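Local coordinates for Glp_546_48378_50642 (PDB 2QVW), which cleaves double-stranded RNA into short interfering RNAs of 21 to 23 base pairs for RNA interference, probably with manganese or magnesium ions as cofactor, at residues A[298-310]-A[322-334]. Numbering follows the deposited sequence.
Sequences RYFAITAGLRLDQ and PFGPFGVSHTDVF
His330 packs against helix 295-306 from the first turn of helix 330-356, in the first RNase III domain of this Dicer. The two helix segments cross at -75°, with their axes 8.2 Å apart. Ser329 is the N-cap of the second helix, and its OG accepts from Asp332 N.

His330 CB lies 3.8 Å from Ala304 CA and also meets Phe300 CE1. CG sits between the backbone N and the carbonyl carbon (chi1 58°), which sends the imidazole along the end of the first helix. CD2 reaches Arg307 O at the ring edge, with Arg307 CB nearby. At the tip, NE2 donates to Asp309 O at 3.3 Å, nearly straight (174°) and in the imidazole plane, though NE2 stands above the Asp309 carbonyl plane. This ties the helix start to the chain that follows Arg307.

The Phe300 ring packs between His330 CB, Val333 and Gly324. Its CZ touches Val333 CG2 and lies 3.6 Å from Gly324 N, on the G1 beta bulge formed with Gly327 and Val328.

The Phe334 side chain lies beside those of Glu338 and Asp406, probable manganese ligands, and Lys402 makes a cation-pi contact with its ring. Leu308 CD2 lies 3.7 Å from Phe334 CE1, while Phe334 CD1 meets Ala304 O edge-on, in the ring plane.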
loop_
_atom_site.group_PDB
_atom_site.type_symbol
_atom_site.label_atom_id
_atom_site.label_comp_id
_atom_site.label_asym_id
_atom_site.label_seq_id
_atom_site.Cartn_x
_atom_site.Cartn_y
_atom_site.Cartn_z
ATOM N N ARG A 298 -4.969 -2.893 3.807
ATOM C CA ARG A 298 -5.633 -3.267 2.562
ATOM C C ARG A 298 -6.633 -2.165 2.213
ATOM O O ARG A 298 -6.897 -1.904 1.037
ATOM C CB ARG A 298 -6.364 -4.597 2.717
ATOM C CG ARG A 298 -7.257 -4.978 1.544
ATOM C CD ARG A 298 -6.479 -5.239 0.270
ATOM N NE ARG A 298 -7.328 -5.784 -0.792
ATOM C CZ ARG A 298 -6.942 -5.954 -2.054
ATOM N NH1 ARG A 298 -5.722 -5.631 -2.435
ATOM N NH2 ARG A 298 -7.783 -6.438 -2.945
ATOM N N TYR A 299 -7.190 -1.518 3.236
ATOM C CA TYR A 299 -8.139 -0.436 3.027
ATOM C C TYR A 299 -7.435 0.699 2.317
ATOM O O TYR A 299 -7.692 0.950 1.142
ATOM C CB TYR A 299 -8.695 0.072 4.358
ATOM C CG TYR A 299 -9.267 1.477 4.284
ATOM C CD1 TYR A 299 -10.378 1.768 3.487
ATOM C CD2 TYR A 299 -8.665 2.522 4.969
ATOM C CE1 TYR A 299 -10.859 3.060 3.382
ATOM C CE2 TYR A 299 -9.142 3.810 4.866
ATOM C CZ TYR A 299 -10.231 4.070 4.072
ATOM O OH TYR A 299 -10.677 5.358 3.958
ATOM N N PHE A 300 -6.544 1.379 3.035
ATOM C CA PHE A 300 -5.801 2.507 2.482
ATOM C C PHE A 300 -5.231 2.191 1.108
ATOM O O PHE A 300 -5.130 3.060 0.249
ATOM C CB PHE A 300 -4.672 2.904 3.430
ATOM C CG PHE A 300 -3.778 3.982 2.888
ATOM C CD1 PHE A 300 -4.277 5.250 2.619
ATOM C CD2 PHE A 300 -2.436 3.722 2.623
ATOM C CE1 PHE A 300 -3.455 6.246 2.090
ATOM C CE2 PHE A 300 -1.602 4.708 2.093
ATOM C CZ PHE A 300 -2.114 5.972 1.825
ATOM N N ALA A 301 -4.865 0.934 0.909
ATOM C CA ALA A 301 -4.310 0.498 -0.360
ATOM C C ALA A 301 -5.367 0.612 -1.440
ATOM O O ALA A 301 -5.080 1.008 -2.566
ATOM C CB ALA A 301 -3.834 -0.932 -0.248
ATOM N N ILE A 302 -6.596 0.254 -1.082
ATOM C CA ILE A 302 -7.720 0.306 -2.005
ATOM C C ILE A 302 -8.152 1.741 -2.248
ATOM O O ILE A 302 -8.525 2.109 -3.353
ATOM C CB ILE A 302 -8.917 -0.521 -1.463
ATOM C CG1 ILE A 302 -8.645 -2.015 -1.675
ATOM C CG2 ILE A 302 -10.206 -0.111 -2.156
ATOM C CD1 ILE A 302 -9.832 -2.911 -1.384
ATOM N N THR A 303 -8.101 2.549 -1.204
ATOM C CA THR A 303 -8.486 3.937 -1.330
ATOM C C THR A 303 -7.528 4.630 -2.272
ATOM O O THR A 303 -7.940 5.298 -3.208
ATOM C CB THR A 303 -8.445 4.643 0.017
ATOM O OG1 THR A 303 -9.234 3.910 0.956
ATOM C CG2 THR A 303 -9.001 6.039 -0.110
ATOM N N ALA A 304 -6.238 4.453 -2.024
ATOM C CA ALA A 304 -5.205 5.073 -2.845
ATOM C C ALA A 304 -5.272 4.662 -4.309
ATOM O O ALA A 304 -4.969 5.456 -5.197
ATOM C CB ALA A 304 -3.848 4.738 -2.299
ATOM N N GLY A 305 -5.662 3.418 -4.558
ATOM C CA GLY A 305 -5.736 2.945 -5.920
ATOM C C GLY A 305 -7.054 3.242 -6.584
ATOM O O GLY A 305 -7.130 3.231 -7.811
ATOM N N LEU A 306 -8.087 3.518 -5.791
ATOM C CA LEU A 306 -9.414 3.790 -6.335
ATOM C C LEU A 306 -9.898 5.227 -6.173
ATOM O O LEU A 306 -10.773 5.672 -6.911
ATOM C CB LEU A 306 -10.430 2.833 -5.719
ATOM C CG LEU A 306 -10.195 1.375 -6.086
ATOM C CD1 LEU A 306 -11.085 0.496 -5.261
ATOM C CD2 LEU A 306 -10.467 1.173 -7.562
ATOM N N ARG A 307 -9.345 5.950 -5.206
ATOM C CA ARG A 307 -9.733 7.336 -4.990
ATOM C C ARG A 307 -8.698 8.221 -5.641
ATOM O O ARG A 307 -7.805 8.755 -4.989
ATOM C CB ARG A 307 -9.839 7.646 -3.503
ATOM C CG ARG A 307 -11.098 7.080 -2.855
ATOM C CD ARG A 307 -12.359 7.569 -3.582
ATOM N NE ARG A 307 -12.452 9.028 -3.598
ATOM C CZ ARG A 307 -13.119 9.747 -2.701
ATOM N NH1 ARG A 307 -13.767 9.141 -1.717
ATOM N NH2 ARG A 307 -13.120 11.073 -2.775
ATOM N N LEU A 308 -8.842 8.361 -6.950
ATOM C CA LEU A 308 -7.936 9.144 -7.767
ATOM C C LEU A 308 -7.970 10.645 -7.474
ATOM O O LEU A 308 -7.036 11.366 -7.810
ATOM C CB LEU A 308 -8.256 8.871 -9.236
ATOM C CG LEU A 308 -8.518 7.389 -9.548
ATOM C CD1 LEU A 308 -8.760 7.219 -11.020
ATOM C CD2 LEU A 308 -7.344 6.534 -9.129
ATOM N N ASP A 309 -9.046 11.106 -6.843
ATOM C CA ASP A 309 -9.204 12.519 -6.501
ATOM C C ASP A 309 -9.058 12.711 -4.999
ATOM O O ASP A 309 -9.271 11.787 -4.215
ATOM C CB ASP A 309 -10.578 13.016 -6.931
ATOM C CG ASP A 309 -11.689 12.365 -6.147
ATOM O OD1 ASP A 309 -11.795 11.119 -6.179
ATOM O OD2 ASP A 309 -12.454 13.097 -5.490
ATOM N N GLN A 310 -8.701 13.923 -4.603
ATOM C CA GLN A 310 -8.512 14.259 -3.198
ATOM C C GLN A 310 -9.843 14.477 -2.487
ATOM O O GLN A 310 -10.887 14.590 -3.124
ATOM C CB GLN A 310 -7.656 15.515 -3.103
ATOM C CG GLN A 310 -8.079 16.592 -4.094
ATOM C CD GLN A 310 -7.182 17.811 -4.057
ATOM O OE1 GLN A 310 -5.959 17.700 -4.158
ATOM N NE2 GLN A 310 -7.784 18.985 -3.916
ATOM N N PRO A 322 -7.745 9.911 5.662
ATOM C CA PRO A 322 -6.693 8.943 6.009
ATOM C C PRO A 322 -5.356 9.230 5.335
ATOM O O PRO A 322 -5.304 9.545 4.146
ATOM C CB PRO A 322 -7.273 7.606 5.535
ATOM C CG PRO A 322 -8.756 7.860 5.439
ATOM C CD PRO A 322 -8.804 9.252 4.884
ATOM N N PHE A 323 -4.270 9.114 6.087
ATOM C CA PHE A 323 -2.956 9.350 5.513
ATOM C C PHE A 323 -2.048 8.162 5.756
ATOM O O PHE A 323 -2.090 7.530 6.814
ATOM C CB PHE A 323 -2.324 10.618 6.090
ATOM C CG PHE A 323 -2.328 10.682 7.595
ATOM C CD1 PHE A 323 -3.363 11.316 8.275
ATOM C CD2 PHE A 323 -1.289 10.131 8.329
ATOM C CE1 PHE A 323 -3.360 11.400 9.670
ATOM C CE2 PHE A 323 -1.281 10.211 9.721
ATOM C CZ PHE A 323 -2.318 10.847 10.392
ATOM N N GLY A 324 -1.230 7.850 4.763
ATOM C CA GLY A 324 -0.324 6.728 4.899
ATOM C C GLY A 324 0.835 7.045 5.819
ATOM O O GLY A 324 0.946 8.177 6.301
ATOM N N PRO A 325 1.713 6.062 6.091
ATOM C CA PRO A 325 2.849 6.338 6.973
ATOM C C PRO A 325 3.478 7.678 6.601
ATOM O O PRO A 325 3.439 8.096 5.442
ATOM C CB PRO A 325 3.775 5.158 6.710
ATOM C CG PRO A 325 2.798 4.035 6.478
ATOM C CD PRO A 325 1.757 4.676 5.582
ATOM N N PHE A 326 4.039 8.361 7.587
ATOM C CA PHE A 326 4.675 9.648 7.348
ATOM C C PHE A 326 3.676 10.681 6.820
ATOM O O PHE A 326 4.050 11.626 6.118
ATOM C CB PHE A 326 5.849 9.480 6.369
ATOM C CG PHE A 326 6.778 8.348 6.732
ATOM C CD1 PHE A 326 6.599 7.075 6.189
ATOM C CD2 PHE A 326 7.789 8.534 7.669
ATOM C CE1 PHE A 326 7.408 6.008 6.578
ATOM C CE2 PHE A 326 8.601 7.472 8.064
ATOM C CZ PHE A 326 8.405 6.209 7.515
ATOM N N GLY A 327 2.406 10.495 7.169
ATOM C CA GLY A 327 1.372 11.428 6.755
ATOM C C GLY A 327 1.287 11.711 5.267
ATOM O O GLY A 327 0.931 12.818 4.853
ATOM N N VAL A 328 1.591 10.698 4.463
ATOM C CA VAL A 328 1.561 10.822 3.011
ATOM C C VAL A 328 0.177 10.537 2.431
ATOM O O VAL A 328 -0.381 9.468 2.622
ATOM C CB VAL A 328 2.575 9.855 2.358
ATOM C CG1 VAL A 328 2.751 10.202 0.886
ATOM C CG2 VAL A 328 3.908 9.926 3.085
ATOM N N SER A 329 -0.365 11.503 1.705
ATOM C CA SER A 329 -1.684 11.367 1.099
ATOM C C SER A 329 -1.816 10.141 0.214
ATOM O O SER A 329 -0.838 9.648 -0.331
ATOM C CB SER A 329 -2.019 12.621 0.283
ATOM O OG SER A 329 -2.311 12.301 -1.064
ATOM N N HIS A 330 -3.046 9.659 0.075
ATOM C CA HIS A 330 -3.333 8.490 -0.747
ATOM C C HIS A 330 -3.001 8.844 -2.175
ATOM O O HIS A 330 -2.705 7.985 -2.995
ATOM C CB HIS A 330 -4.817 8.120 -0.647
ATOM C CG HIS A 330 -5.749 9.222 -1.057
ATOM N ND1 HIS A 330 -5.901 10.380 -0.327
ATOM C CD2 HIS A 330 -6.587 9.334 -2.115
ATOM C CE1 HIS A 330 -6.792 11.156 -0.916
ATOM N NE2 HIS A 330 -7.223 10.546 -2.003
ATOM N N THR A 331 -3.075 10.131 -2.459
ATOM C CA THR A 331 -2.791 10.657 -3.776
ATOM C C THR A 331 -1.318 10.478 -4.078
ATOM O O THR A 331 -0.943 9.932 -5.115
ATOM C CB THR A 331 -3.152 12.147 -3.835
ATOM O OG1 THR A 331 -4.569 12.281 -3.994
ATOM C CG2 THR A 331 -2.429 12.842 -4.971
ATOM N N ASP A 332 -0.487 10.950 -3.159
ATOM C CA ASP A 332 0.950 10.832 -3.309
ATOM C C ASP A 332 1.321 9.366 -3.385
ATOM O O ASP A 332 2.158 8.965 -4.180
ATOM C CB ASP A 332 1.666 11.483 -2.127
ATOM C CG ASP A 332 1.320 12.948 -1.979
ATOM O OD1 ASP A 332 1.238 13.641 -3.017
ATOM O OD2 ASP A 332 1.143 13.404 -0.828
ATOM N N VAL A 333 0.693 8.556 -2.553
ATOM C CA VAL A 333 0.985 7.143 -2.578
ATOM C C VAL A 333 0.769 6.588 -3.978
ATOM O O VAL A 333 1.616 5.873 -4.489
ATOM C CB VAL A 333 0.114 6.380 -1.582
ATOM C CG1 VAL A 333 0.446 4.917 -1.637
ATOM C CG2 VAL A 333 0.354 6.903 -0.179
ATOM N N PHE A 334 -0.355 6.916 -4.604
ATOM C CA PHE A 334 -0.626 6.438 -5.958
ATOM C C PHE A 334 0.495 6.920 -6.851
ATOM O O PHE A 334 1.005 6.195 -7.692
ATOM C CB PHE A 334 -1.940 7.006 -6.483
ATOM C CG PHE A 334 -2.284 6.562 -7.892
ATOM C CD1 PHE A 334 -3.479 5.887 -8.148
ATOM C CD2 PHE A 334 -1.431 6.827 -8.959
ATOM C CE1 PHE A 334 -3.823 5.479 -9.434
ATOM C CE2 PHE A 334 -1.761 6.424 -10.245
ATOM C CZ PHE A 334 -2.965 5.747 -10.482
#